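Local coordinates for protein RNA-directed RNA polymerase (Infectious pancreatic necrosis virus, PDB 3ZED) that acts as the RNA-directed RNA polymerase of the virus, extending RNA from ribonucleoside triphosphates, and probably occurs both free and covalently attached to genomic RNA, at residues A247-I252 with C299-P304; K105-H110 with L458-Q463; R61-P66 with D293-S298; L264-S269 with P325-L330. All coordinates share one frame; numbering follows the deposited sequence.

Followed from the N terminus, the chain starts contact 3 at residues 61-66, leading into strand 65-72, and starts contact 2 at residues 105-110. Residues 247-252 open contact 1 and residues 264-269, on helix 260-278, open contact 4. The loops then close in another order: contact 3 at 293-298, contact 1 at 299-304 on the directly following strand, contact 4 at 325-330 and contact 2 at 458-463. Contacts 1 and 4 therefore nest inside contact 2, whereas contact 3 crosses the other three and contacts 1 and 4 cross each other. Contacts 1 and 2 reach the sheet of strands 299-310 and 456-459, contact 3 the turn leading into it, and contact 4 joins helices 260-278 and 326-340.

Contact 1 (A247-I252 with C299-P304); sequences AGLPYI and CGLLFP
Leu-249 and Cys-299 meet through a water rather than by any direct hydrogen bond between their backbones. The water accepts the N-H of Leu-249, with N to water O 2.9 Å, and donates to Cys-299 O, also at 2.9 Å; Leu-301 N adds a weak third bond. One water thus bridges loop and strand, which share no direct hydrogen bond. Leu-249 keeps CG beside its backbone N (chi1 -65°), turning CD1 to Cys-299 CB at 3.7 Å and CD2 to Leu-301 CD2 at 3.8 Å; the two leucine side chains cross at a slant. Leu-301 is the most deeply engaged side chain of the strand: its CD1 rests 3.8 Å from Gly-248 CA, and its CD2 also reaches Ile-252 CG1 at 3.9 Å. Beyond the pair, strand 456-459 adds Leu-458 against both Leu-249 and Ile-252. Residues 248-255 match the P-loop pattern in sequence and are predicted to bind GTP, but here 248-251 form a type VI beta turn, with a cis peptide before Pro-250, Tyr-251 N bonded to Gly-248 O, and Gly-248 at a positive phi of 74°. The water takes up Leu-249 N and Cys-299 O while apolar side chains pack round it, so any GTP binding would probably rest on other groups of the loop or on a rearrangement.

Contact 2 (K105-H110 with L458-Q463); sequences KYYPFH and LLMNLQ
Tyr-106 and Met-460 pair through both of their backbone amides, and this single antiparallel hydrogen-bonded bridge is the tight heart of the contact. Tyr-106 N gives a nearly straight bond to Met-460 O (2.8 Å, 166° at the hydrogen), while Met-460 N returns a more bent one to Tyr-106 O (2.7 Å, 136°). Met-460 follows Leu-459 at the first corner of a type II' beta turn, 459-462, so the bridge is fastened to the hairpin bend itself. With CG beside its backbone N (chi1 -71°), Tyr-107 brings its ring over the methionine, the side chains crossing at about a right angle: Met-460 CA sits over the ring centre, a CH-pi contact 3.8 Å from the centroid, and CB comes within 3.5 Å of Tyr-107 CE2. The sulfur, oblique to the ring, completes a Met-aromatic contact. Tyr-106 CB packs 3.9 Å from Leu-458 CD2, and Leu-458 O lies at the edge of the Tyr-106 ring, near its plane. Against this buried side of Leu-458, Leu-459 and Met-460, the other holds the exposed Tyr-107 and Lys-105, which touches Asn-461 through CG and then extends away. Helix 45-54 covers the turn through Pro-45, Tyr-164 of helix 164-179 touches Tyr-107 and Met-460, and strand 299-310 receives Tyr-106 on Leu-301 and Phe-303.

Contact 3 (R61-P66 with D293-S298); sequences RPRAIP and DFWYLS
Arg-63 and Trp-295 are 7.9 Å apart at their CA atoms, where residues 61-66 run extended into strand 65-72 and residues 293-298 wind through a 3-10 segment. The space between these backbones is taken up by the indole. Its CG stands between the backbone N and the carbonyl carbon (chi1 70°), which sends the ring toward residues 63-65. Over one face lies Arg-63, whose CB sits over the centre of the six-membered ring, 3.4 Å from Trp-295 CE2; Tyr-296 CB covers the opposite face. The arginine then bends at chi2 and chi3, and its guanidinium lies over the CE3-CZ3 side of the ring, with CZ 3.4 Å from Trp-295 CE3 and the two planes 27° apart. At the indole edge, NE1 donates to Ala-64 O (2.9 Å, 156° at the hydrogen); the oxygen is near the ring plane, but the donor stands well above the carbonyl plane. Two hydrogen bonds to Trp-295 O, from Ser-298 N and Ser-298 OG, close the short 3-10 turn that links helix 283-293 to strand 299-310, and the tryptophan of this turn packs where the chain enters strand 65-72 of the antiparallel three-stranded sheet. Ile-65 CG1 approaches Trp-295 CZ2 to 3.6 Å and also touches the Tyr-296 ring. The guanidinium is held by several partners: Gln-463 OE1 accepts from Arg-63 NE, Ser-456 OG from NH2 and Leu-789 O from NH1. A water in the guanidinium plane, 3.0 Å from Arg-63 NH1, donates in turn to Ser-298 OG at 2.9 Å.

Contact 4 (L264-S269 with P325-L330); sequences LVLADS and PYPTHL
Leu-266 and Pro-327 run alongside one another in the same sense, with Leu-266 CB 3.6 Å from Pro-327 CG. The leucine branch continues along the proline ring, its CD1 also resting near CG. At the next position Ala-267 turns toward the ring as well: Pro-327 CB is 3.7 Å from Ala-267 N and 3.9 Å from Ala-267 CB. The small methyl lets the backbones close to 4.6 Å between the CA atoms of Ala-267 and Pro-327. One turn further along the second helix, with CG anti to its N (chi1 -166°), Leu-330 swings CD2 across to Leu-264 CD2 at 4.1 Å; the two side chains cross at an angle, and the same CD2 approaches the Ala-267 methyl more loosely. The interface is wholly apolar, with no hydrogen bond across it. Pro-327 belongs to the first turn of helix 326-340, two residues after Pro-325, which holds the N-cap position, and there its lack of an N-H costs no helical bond. Leu-266 also packs against Tyr-251 of the loop predicted to bind GTP. The axes of the segments 264-269 and 326-330 pass 8.6 Å apart with a crossing angle of -60°, a close helix-helix crossing centred on alanine and proline.

Contact 1 (A247-I252 with C299-P304)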
loop_
_atom_site.group_PDB
_atom_site.type_symbol
_atom_site.label_atom_id
_atom_site.label_comp_id
_atom_site.label_asym_id
_atom_site.label_seq_id
_atom_site.Cartn_x
_atom_site.Cartn_y
_atom_site.Cartn_z
ATOM N N ALA B 247 5.471 -14.773 7.757
ATOM C CA ALA B 247 6.883 -14.809 7.402
ATOM C C ALA B 247 7.056 -15.031 5.897
ATOM O O ALA B 247 8.049 -14.595 5.314
ATOM C CB ALA B 247 7.583 -15.919 8.172
ATOM N N GLY B 248 6.102 -15.730 5.295
ATOM C CA GLY B 248 6.148 -16.117 3.889
ATOM C C GLY B 248 7.163 -17.233 3.699
ATOM O O GLY B 248 7.655 -17.807 4.683
ATOM N N LEU B 249 7.496 -17.538 2.431
ATOM C CA LEU B 249 8.484 -18.567 2.112
ATOM C C LEU B 249 9.869 -18.177 2.655
ATOM O O LEU B 249 10.193 -16.988 2.677
ATOM C CB LEU B 249 8.575 -18.835 0.598
ATOM C CG LEU B 249 7.357 -19.430 -0.102
ATOM C CD1 LEU B 249 7.683 -19.750 -1.548
ATOM C CD2 LEU B 249 6.894 -20.704 0.562
ATOM N N PRO B 250 10.672 -19.138 3.159
ATOM C CA PRO B 250 10.433 -20.590 3.217
ATOM C C PRO B 250 9.882 -21.051 4.577
ATOM O O PRO B 250 10.122 -22.201 4.973
ATOM C CB PRO B 250 11.829 -21.157 2.931
ATOM C CG PRO B 250 12.800 -20.109 3.476
ATOM C CD PRO B 250 12.030 -18.811 3.640
ATOM N N TYR B 251 9.128 -20.176 5.281
ATOM C CA TYR B 251 8.598 -20.513 6.605
ATOM C C TYR B 251 7.071 -20.455 6.668
ATOM O O TYR B 251 6.516 -19.593 7.353
ATOM C CB TYR B 251 9.229 -19.625 7.704
ATOM C CG TYR B 251 10.743 -19.633 7.660
ATOM C CD1 TYR B 251 11.466 -20.760 8.045
ATOM C CD2 TYR B 251 11.451 -18.534 7.187
ATOM C CE1 TYR B 251 12.856 -20.794 7.954
ATOM C CE2 TYR B 251 12.840 -18.557 7.088
ATOM C CZ TYR B 251 13.536 -19.695 7.462
ATOM O OH TYR B 251 14.904 -19.716 7.382
ATOM N N ILE B 252 6.396 -21.428 6.029
ATOM C CA ILE B 252 4.930 -21.503 6.056
ATOM C C ILE B 252 4.464 -21.880 7.482
ATOM O O ILE B 252 5.027 -22.781 8.116
ATOM C CB ILE B 252 4.373 -22.472 4.970
ATOM C CG1 ILE B 252 4.571 -21.875 3.547
ATOM C CG2 ILE B 252 2.887 -22.818 5.214
ATOM C CD1 ILE B 252 4.646 -22.906 2.437
ATOM N N CYS B 299 8.638 -15.649 -4.573
ATOM C CA CYS B 299 7.369 -16.366 -4.604
ATOM C C CYS B 299 6.540 -16.009 -3.384
ATOM O O CYS B 299 6.937 -16.295 -2.253
ATOM C CB CYS B 299 7.608 -17.872 -4.710
ATOM S SG CYS B 299 6.118 -18.853 -5.058
ATOM N N GLY B 300 5.420 -15.330 -3.623
ATOM C CA GLY B 300 4.538 -14.884 -2.551
ATOM C C GLY B 300 3.442 -15.872 -2.225
ATOM O O GLY B 300 2.911 -16.529 -3.124
ATOM N N LEU B 301 3.096 -16.003 -0.938
ATOM C CA LEU B 301 1.968 -16.850 -0.533
ATOM C C LEU B 301 0.682 -16.156 -0.980
ATOM O O LEU B 301 0.527 -14.963 -0.709
ATOM C CB LEU B 301 1.937 -17.100 0.993
ATOM C CG LEU B 301 3.150 -17.753 1.642
ATOM C CD1 LEU B 301 2.918 -17.905 3.139
ATOM C CD2 LEU B 301 3.489 -19.108 0.989
ATOM N N LEU B 302 -0.192 -16.854 -1.720
ATOM C CA LEU B 302 -1.419 -16.202 -2.183
ATOM C C LEU B 302 -2.476 -16.214 -1.074
ATOM O O LEU B 302 -3.287 -17.134 -0.968
ATOM C CB LEU B 302 -1.938 -16.830 -3.475
ATOM C CG LEU B 302 -2.830 -15.922 -4.305
ATOM C CD1 LEU B 302 -2.011 -14.834 -5.001
ATOM C CD2 LEU B 302 -3.642 -16.745 -5.309
ATOM N N PHE B 303 -2.427 -15.178 -0.234
ATOM C CA PHE B 303 -3.288 -14.997 0.918
ATOM C C PHE B 303 -4.664 -14.451 0.508
ATOM O O PHE B 303 -4.724 -13.428 -0.174
ATOM C CB PHE B 303 -2.585 -14.038 1.904
ATOM C CG PHE B 303 -3.209 -13.922 3.268
ATOM C CD1 PHE B 303 -4.189 -12.966 3.526
ATOM C CD2 PHE B 303 -2.759 -14.709 4.323
ATOM C CE1 PHE B 303 -4.766 -12.852 4.799
ATOM C CE2 PHE B 303 -3.323 -14.587 5.596
ATOM C CZ PHE B 303 -4.323 -13.659 5.824
ATOM N N PRO B 304 -5.788 -15.088 0.928
ATOM C CA PRO B 304 -7.121 -14.525 0.590
ATOM C C PRO B 304 -7.426 -13.318 1.477
ATOM O O PRO B 304 -7.363 -13.422 2.704
ATOM C CB PRO B 304 -8.073 -15.694 0.852
ATOM C CG PRO B 304 -7.397 -16.511 1.913
ATOM C CD PRO B 304 -5.906 -16.318 1.747
HETATM O O HOH W 1 6.085 -15.923 0.485
#

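Contact 2 (K105-H110 with L458-Q463)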
loop_
_atom_site.group_PDB
_atom_site.type_symbol
_atom_site.label_atom_id
_atom_site.label_comp_id
_atom_site.label_asym_id
_atom_site.label_seq_id
_atom_site.Cartn_x
_atom_site.Cartn_y
_atom_site.Cartn_z
ATOM N N LYS B 105 3.997 -25.987 0.459
ATOM C CA LYS B 105 2.550 -26.143 0.351
ATOM C C LYS B 105 1.865 -25.123 1.238
ATOM O O LYS B 105 2.204 -25.007 2.423
ATOM C CB LYS B 105 2.120 -27.580 0.723
ATOM C CG LYS B 105 2.524 -28.631 -0.306
ATOM C CD LYS B 105 2.470 -30.032 0.252
ATOM C CE LYS B 105 3.124 -31.014 -0.679
ATOM N NZ LYS B 105 2.974 -32.402 -0.182
ATOM N N TYR B 106 0.919 -24.360 0.664
ATOM C CA TYR B 106 0.218 -23.338 1.413
ATOM C C TYR B 106 -1.274 -23.507 1.204
ATOM O O TYR B 106 -1.774 -23.308 0.104
ATOM C CB TYR B 106 0.711 -21.927 1.032
ATOM C CG TYR B 106 -0.125 -20.807 1.623
ATOM C CD1 TYR B 106 -0.218 -20.634 2.999
ATOM C CD2 TYR B 106 -0.865 -19.955 0.805
ATOM C CE1 TYR B 106 -1.021 -19.638 3.551
ATOM C CE2 TYR B 106 -1.652 -18.939 1.342
ATOM C CZ TYR B 106 -1.727 -18.782 2.718
ATOM O OH TYR B 106 -2.510 -17.795 3.275
ATOM N N TYR B 107 -1.976 -23.903 2.270
ATOM C CA TYR B 107 -3.412 -24.143 2.242
ATOM C C TYR B 107 -4.113 -23.152 3.168
ATOM O O TYR B 107 -4.250 -23.418 4.362
ATOM C CB TYR B 107 -3.718 -25.609 2.614
ATOM C CG TYR B 107 -3.320 -26.599 1.540
ATOM C CD1 TYR B 107 -2.032 -27.128 1.491
ATOM C CD2 TYR B 107 -4.238 -27.035 0.591
ATOM C CE1 TYR B 107 -1.663 -28.049 0.506
ATOM C CE2 TYR B 107 -3.894 -27.989 -0.368
ATOM C CZ TYR B 107 -2.595 -28.467 -0.431
ATOM O OH TYR B 107 -2.252 -29.375 -1.411
ATOM N N PRO B 108 -4.496 -21.967 2.645
ATOM C CA PRO B 108 -5.143 -20.962 3.507
ATOM C C PRO B 108 -6.568 -21.321 3.885
ATOM O O PRO B 108 -7.237 -22.054 3.159
ATOM C CB PRO B 108 -5.137 -19.701 2.640
ATOM C CG PRO B 108 -5.167 -20.199 1.244
ATOM C CD PRO B 108 -4.370 -21.482 1.251
ATOM N N PHE B 109 -7.034 -20.778 5.011
ATOM C CA PHE B 109 -8.405 -20.968 5.463
ATOM C C PHE B 109 -9.288 -19.950 4.784
ATOM O O PHE B 109 -8.880 -18.822 4.534
ATOM C CB PHE B 109 -8.525 -20.861 7.000
ATOM C CG PHE B 109 -7.912 -22.032 7.741
ATOM C CD1 PHE B 109 -8.637 -23.201 7.955
ATOM C CD2 PHE B 109 -6.606 -21.967 8.218
ATOM C CE1 PHE B 109 -8.060 -24.290 8.620
ATOM C CE2 PHE B 109 -6.029 -23.060 8.884
ATOM C CZ PHE B 109 -6.759 -24.213 9.078
ATOM N N HIS B 110 -10.489 -20.368 4.463
ATOM C CA HIS B 110 -11.498 -19.545 3.832
ATOM C C HIS B 110 -12.688 -19.579 4.758
ATOM O O HIS B 110 -13.260 -20.649 4.977
ATOM C CB HIS B 110 -11.799 -20.082 2.424
ATOM C CG HIS B 110 -10.620 -20.013 1.503
ATOM N ND1 HIS B 110 -9.814 -21.109 1.275
ATOM C CD2 HIS B 110 -10.132 -18.965 0.802
ATOM C CE1 HIS B 110 -8.881 -20.705 0.428
ATOM N NE2 HIS B 110 -9.038 -19.430 0.103
ATOM N N LEU B 458 2.240 -18.944 -4.535
ATOM C CA LEU B 458 1.969 -20.296 -4.075
ATOM C C LEU B 458 0.564 -20.409 -3.519
ATOM O O LEU B 458 0.176 -19.657 -2.621
ATOM C CB LEU B 458 3.003 -20.727 -2.995
ATOM C CG LEU B 458 2.933 -22.197 -2.489
ATOM C CD1 LEU B 458 3.277 -23.196 -3.585
ATOM C CD2 LEU B 458 3.824 -22.411 -1.295
ATOM N N LEU B 459 -0.174 -21.401 -4.023
ATOM C CA LEU B 459 -1.536 -21.727 -3.591
ATOM C C LEU B 459 -1.646 -23.225 -3.648
ATOM O O LEU B 459 -1.430 -23.800 -4.712
ATOM C CB LEU B 459 -2.606 -21.029 -4.458
ATOM C CG LEU B 459 -4.026 -21.127 -3.935
ATOM C CD1 LEU B 459 -4.247 -20.158 -2.774
ATOM C CD2 LEU B 459 -5.035 -20.884 -5.043
ATOM N N MET B 460 -1.948 -23.863 -2.494
ATOM C CA MET B 460 -1.956 -25.332 -2.316
ATOM C C MET B 460 -0.508 -25.784 -2.576
ATOM O O MET B 460 0.411 -25.174 -2.014
ATOM C CB MET B 460 -3.006 -26.042 -3.199
ATOM C CG MET B 460 -4.412 -25.534 -2.973
ATOM S SD MET B 460 -5.638 -26.587 -3.755
ATOM C CE MET B 460 -6.765 -25.434 -4.256
ATOM N N ASN B 461 -0.294 -26.763 -3.467
ATOM C CA ASN B 461 1.033 -27.230 -3.865
ATOM C C ASN B 461 1.392 -26.644 -5.263
ATOM O O ASN B 461 2.320 -27.131 -5.900
ATOM C CB ASN B 461 1.062 -28.780 -3.865
ATOM C CG ASN B 461 0.227 -29.441 -4.943
ATOM O OD1 ASN B 461 -0.605 -28.816 -5.610
ATOM N ND2 ASN B 461 0.446 -30.733 -5.161
ATOM N N LEU B 462 0.647 -25.601 -5.728
ATOM C CA LEU B 462 0.816 -25.012 -7.062
ATOM C C LEU B 462 1.601 -23.703 -7.057
ATOM O O LEU B 462 1.225 -22.736 -6.383
ATOM C CB LEU B 462 -0.555 -24.775 -7.752
ATOM C CG LEU B 462 -1.497 -25.981 -7.917
ATOM C CD1 LEU B 462 -2.825 -25.544 -8.436
ATOM C CD2 LEU B 462 -0.927 -27.040 -8.868
ATOM N N GLN B 463 2.675 -23.670 -7.872
ATOM C CA GLN B 463 3.492 -22.472 -8.069
ATOM C C GLN B 463 2.995 -21.827 -9.351
ATOM O O GLN B 463 3.192 -22.353 -10.456
ATOM C CB GLN B 463 4.982 -22.807 -8.088
ATOM C CG GLN B 463 5.492 -23.111 -6.688
ATOM C CD GLN B 463 6.881 -23.674 -6.679
ATOM O OE1 GLN B 463 7.758 -23.245 -7.439
ATOM N NE2 GLN B 463 7.105 -24.651 -5.809
#

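Contact 3 (R61-P66 with D293-S298)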
loop_
_atom_site.group_PDB
_atom_site.type_symbol
_atom_site.label_atom_id
_atom_site.label_comp_id
_atom_site.label_asym_id
_atom_site.label_seq_id
_atom_site.Cartn_x
_atom_site.Cartn_y
_atom_site.Cartn_z
ATOM N N ARG B 61 6.771 -24.955 -13.452
ATOM C CA ARG B 61 7.330 -26.244 -13.033
ATOM C C ARG B 61 7.763 -26.021 -11.567
ATOM O O ARG B 61 8.419 -25.002 -11.292
ATOM C CB ARG B 61 8.480 -26.698 -13.954
ATOM N N PRO B 62 7.246 -26.799 -10.584
ATOM C CA PRO B 62 7.503 -26.445 -9.176
ATOM C C PRO B 62 8.967 -26.553 -8.775
ATOM O O PRO B 62 9.668 -27.505 -9.145
ATOM C CB PRO B 62 6.620 -27.416 -8.381
ATOM C CG PRO B 62 6.363 -28.554 -9.306
ATOM C CD PRO B 62 6.378 -27.990 -10.694
ATOM N N ARG B 63 9.423 -25.544 -8.024
ATOM C CA ARG B 63 10.779 -25.488 -7.508
ATOM C C ARG B 63 10.761 -25.914 -6.041
ATOM O O ARG B 63 9.754 -25.725 -5.352
ATOM C CB ARG B 63 11.387 -24.100 -7.703
ATOM C CG ARG B 63 11.473 -23.681 -9.165
ATOM C CD ARG B 63 11.132 -22.214 -9.354
ATOM N NE ARG B 63 9.811 -21.884 -8.820
ATOM C CZ ARG B 63 9.275 -20.668 -8.825
ATOM N NH1 ARG B 63 9.941 -19.641 -9.339
ATOM N NH2 ARG B 63 8.074 -20.467 -8.303
ATOM N N ALA B 64 11.854 -26.528 -5.580
ATOM C CA ALA B 64 11.968 -27.060 -4.224
ATOM C C ALA B 64 12.900 -26.210 -3.340
ATOM O O ALA B 64 13.791 -25.531 -3.843
ATOM C CB ALA B 64 12.462 -28.503 -4.280
ATOM N N ILE B 65 12.693 -26.271 -2.025
ATOM C CA ILE B 65 13.492 -25.535 -1.043
ATOM C C ILE B 65 14.346 -26.550 -0.286
ATOM O O ILE B 65 13.788 -27.570 0.121
ATOM C CB ILE B 65 12.558 -24.727 -0.088
ATOM C CG1 ILE B 65 11.817 -23.616 -0.843
ATOM C CG2 ILE B 65 13.311 -24.177 1.141
ATOM C CD1 ILE B 65 10.549 -23.084 -0.167
ATOM N N PRO B 66 15.660 -26.309 -0.027
ATOM C CA PRO B 66 16.440 -27.296 0.749
ATOM C C PRO B 66 15.866 -27.479 2.162
ATOM O O PRO B 66 15.272 -26.546 2.718
ATOM C CB PRO B 66 17.857 -26.701 0.774
ATOM C CG PRO B 66 17.888 -25.721 -0.347
ATOM C CD PRO B 66 16.502 -25.156 -0.405
ATOM N N ASP B 293 19.249 -20.050 -6.491
ATOM C CA ASP B 293 19.427 -20.624 -5.150
ATOM C C ASP B 293 18.410 -20.049 -4.161
ATOM O O ASP B 293 17.956 -20.777 -3.284
ATOM C CB ASP B 293 20.857 -20.402 -4.631
ATOM C CG ASP B 293 21.935 -21.309 -5.223
ATOM O OD1 ASP B 293 21.597 -22.158 -6.085
ATOM O OD2 ASP B 293 23.114 -21.153 -4.841
ATOM N N PHE B 294 18.055 -18.762 -4.322
ATOM C CA PHE B 294 17.099 -18.029 -3.495
ATOM C C PHE B 294 15.783 -17.744 -4.268
ATOM O O PHE B 294 15.123 -16.746 -3.977
ATOM C CB PHE B 294 17.722 -16.709 -3.014
ATOM C CG PHE B 294 18.822 -16.856 -1.994
ATOM C CD1 PHE B 294 18.536 -16.850 -0.631
ATOM C CD2 PHE B 294 20.151 -16.955 -2.390
ATOM C CE1 PHE B 294 19.567 -16.961 0.321
ATOM C CE2 PHE B 294 21.174 -17.064 -1.443
ATOM C CZ PHE B 294 20.878 -17.063 -0.093
ATOM N N TRP B 295 15.390 -18.625 -5.232
ATOM C CA TRP B 295 14.184 -18.475 -6.068
ATOM C C TRP B 295 12.944 -18.137 -5.223
ATOM O O TRP B 295 12.112 -17.339 -5.654
ATOM C CB TRP B 295 13.911 -19.752 -6.911
ATOM C CG TRP B 295 13.462 -20.949 -6.104
ATOM C CD1 TRP B 295 14.256 -21.933 -5.586
ATOM C CD2 TRP B 295 12.121 -21.242 -5.663
ATOM N NE1 TRP B 295 13.494 -22.829 -4.862
ATOM C CE2 TRP B 295 12.188 -22.400 -4.853
ATOM C CE3 TRP B 295 10.870 -20.617 -5.849
ATOM C CZ2 TRP B 295 11.048 -22.970 -4.264
ATOM C CZ3 TRP B 295 9.753 -21.163 -5.239
ATOM C CH2 TRP B 295 9.842 -22.345 -4.486
ATOM N N TYR B 296 12.825 -18.761 -4.018
ATOM C CA TYR B 296 11.682 -18.664 -3.116
ATOM C C TYR B 296 11.493 -17.253 -2.566
ATOM O O TYR B 296 10.395 -16.925 -2.109
ATOM C CB TYR B 296 11.789 -19.708 -1.994
ATOM C CG TYR B 296 13.100 -19.695 -1.243
ATOM C CD1 TYR B 296 13.280 -18.879 -0.130
ATOM C CD2 TYR B 296 14.150 -20.522 -1.624
ATOM C CE1 TYR B 296 14.490 -18.847 0.553
ATOM C CE2 TYR B 296 15.360 -20.514 -0.940
ATOM C CZ TYR B 296 15.525 -19.681 0.156
ATOM O OH TYR B 296 16.714 -19.675 0.848
ATOM N N LEU B 297 12.532 -16.400 -2.667
ATOM C CA LEU B 297 12.450 -15.004 -2.251
ATOM C C LEU B 297 11.630 -14.175 -3.257
ATOM O O LEU B 297 11.328 -13.011 -2.982
ATOM C CB LEU B 297 13.850 -14.397 -2.052
ATOM C CG LEU B 297 14.697 -14.919 -0.875
ATOM C CD1 LEU B 297 15.935 -14.067 -0.690
ATOM C CD2 LEU B 297 13.909 -14.957 0.430
ATOM N N SER B 298 11.228 -14.787 -4.390
ATOM C CA SER B 298 10.401 -14.125 -5.404
ATOM C C SER B 298 8.998 -14.755 -5.514
ATOM O O SER B 298 8.274 -14.453 -6.464
ATOM C CB SER B 298 11.084 -14.182 -6.763
ATOM O OG SER B 298 10.950 -15.479 -7.328
HETATM O O HOH W 2 9.135 -16.748 -9.214
#

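Contact 4 (L264-S269 with P325-L330)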
loop_
_atom_site.group_PDB
_atom_site.type_symbol
_atom_site.label_atom_id
_atom_site.label_comp_id
_atom_site.label_asym_id
_atom_site.label_seq_id
_atom_site.Cartn_x
_atom_site.Cartn_y
_atom_site.Cartn_z
ATOM N N LEU B 264 17.053 -12.256 8.889
ATOM C CA LEU B 264 18.348 -11.576 8.882
ATOM C C LEU B 264 19.394 -12.440 8.203
ATOM O O LEU B 264 20.072 -11.947 7.311
ATOM C CB LEU B 264 18.808 -11.207 10.312
ATOM C CG LEU B 264 17.968 -10.175 11.063
ATOM C CD1 LEU B 264 18.386 -10.096 12.521
ATOM C CD2 LEU B 264 18.039 -8.807 10.403
ATOM N N VAL B 265 19.475 -13.740 8.564
ATOM C CA VAL B 265 20.417 -14.688 7.976
ATOM C C VAL B 265 20.180 -14.762 6.453
ATOM O O VAL B 265 21.134 -14.605 5.689
ATOM C CB VAL B 265 20.360 -16.096 8.662
ATOM C CG1 VAL B 265 21.144 -17.146 7.873
ATOM C CG2 VAL B 265 20.863 -16.038 10.099
ATOM N N LEU B 266 18.921 -14.961 6.021
ATOM C CA LEU B 266 18.578 -15.094 4.604
ATOM C C LEU B 266 18.781 -13.793 3.823
ATOM O O LEU B 266 19.365 -13.848 2.735
ATOM C CB LEU B 266 17.136 -15.602 4.432
ATOM C CG LEU B 266 16.861 -17.061 4.830
ATOM C CD1 LEU B 266 15.425 -17.421 4.553
ATOM C CD2 LEU B 266 17.820 -18.061 4.100
ATOM N N ALA B 267 18.316 -12.634 4.369
ATOM C CA ALA B 267 18.478 -11.321 3.724
ATOM C C ALA B 267 19.960 -10.957 3.625
ATOM O O ALA B 267 20.382 -10.519 2.558
ATOM C CB ALA B 267 17.707 -10.242 4.466
ATOM N N ASP B 268 20.762 -11.223 4.690
ATOM C CA ASP B 268 22.211 -10.999 4.697
ATOM C C ASP B 268 22.903 -11.789 3.597
ATOM O O ASP B 268 23.679 -11.229 2.824
ATOM C CB ASP B 268 22.835 -11.432 6.042
ATOM C CG ASP B 268 22.770 -10.461 7.201
ATOM O OD1 ASP B 268 21.878 -9.577 7.196
ATOM O OD2 ASP B 268 23.565 -10.626 8.149
ATOM N N SER B 269 22.632 -13.106 3.551
ATOM C CA SER B 269 23.254 -14.032 2.605
ATOM C C SER B 269 22.890 -13.692 1.168
ATOM O O SER B 269 23.762 -13.760 0.312
ATOM C CB SER B 269 22.860 -15.473 2.920
ATOM O OG SER B 269 23.228 -15.840 4.240
ATOM N N PRO B 325 8.030 -12.948 0.913
ATOM C CA PRO B 325 8.934 -13.529 1.918
ATOM C C PRO B 325 9.565 -12.429 2.772
ATOM O O PRO B 325 9.943 -11.382 2.248
ATOM C CB PRO B 325 9.986 -14.230 1.057
ATOM C CG PRO B 325 9.271 -14.548 -0.207
ATOM C CD PRO B 325 8.437 -13.349 -0.453
ATOM N N TYR B 326 9.644 -12.656 4.089
ATOM C CA TYR B 326 10.215 -11.722 5.059
ATOM C C TYR B 326 11.581 -11.136 4.577
ATOM O O TYR B 326 11.692 -9.908 4.590
ATOM C CB TYR B 326 10.340 -12.397 6.448
ATOM C CG TYR B 326 10.675 -11.502 7.629
ATOM C CD1 TYR B 326 10.813 -10.123 7.476
ATOM C CD2 TYR B 326 10.760 -12.022 8.917
ATOM C CE1 TYR B 326 11.092 -9.298 8.564
ATOM C CE2 TYR B 326 11.038 -11.206 10.013
ATOM C CZ TYR B 326 11.213 -9.846 9.830
ATOM O OH TYR B 326 11.540 -9.055 10.903
ATOM N N PRO B 327 12.587 -11.920 4.106
ATOM C CA PRO B 327 13.868 -11.300 3.686
ATOM C C PRO B 327 13.717 -10.313 2.522
ATOM O O PRO B 327 14.343 -9.256 2.560
ATOM C CB PRO B 327 14.732 -12.507 3.289
ATOM C CG PRO B 327 14.136 -13.653 4.013
ATOM C CD PRO B 327 12.666 -13.393 3.999
ATOM N N THR B 328 12.858 -10.634 1.519
ATOM C CA THR B 328 12.600 -9.769 0.347
ATOM C C THR B 328 11.968 -8.444 0.803
ATOM O O THR B 328 12.436 -7.383 0.380
ATOM C CB THR B 328 11.736 -10.505 -0.684
ATOM O OG1 THR B 328 12.452 -11.661 -1.081
ATOM C CG2 THR B 328 11.436 -9.669 -1.917
ATOM N N HIS B 329 10.936 -8.515 1.679
ATOM C CA HIS B 329 10.237 -7.352 2.239
ATOM C C HIS B 329 11.223 -6.429 2.984
ATOM O O HIS B 329 11.159 -5.215 2.815
ATOM C CB HIS B 329 9.099 -7.794 3.177
ATOM C CG HIS B 329 8.395 -6.636 3.804
ATOM N ND1 HIS B 329 7.550 -5.823 3.059
ATOM C CD2 HIS B 329 8.477 -6.146 5.063
ATOM C CE1 HIS B 329 7.136 -4.881 3.889
ATOM N NE2 HIS B 329 7.651 -5.040 5.106
ATOM N N LEU B 330 12.143 -7.014 3.771
ATOM C CA LEU B 330 13.144 -6.302 4.562
ATOM C C LEU B 330 14.118 -5.518 3.652
ATOM O O LEU B 330 14.344 -4.332 3.879
ATOM C CB LEU B 330 13.895 -7.330 5.439
ATOM C CG LEU B 330 14.780 -6.838 6.601
ATOM C CD1 LEU B 330 13.992 -5.938 7.597
ATOM C CD2 LEU B 330 15.404 -8.025 7.323
#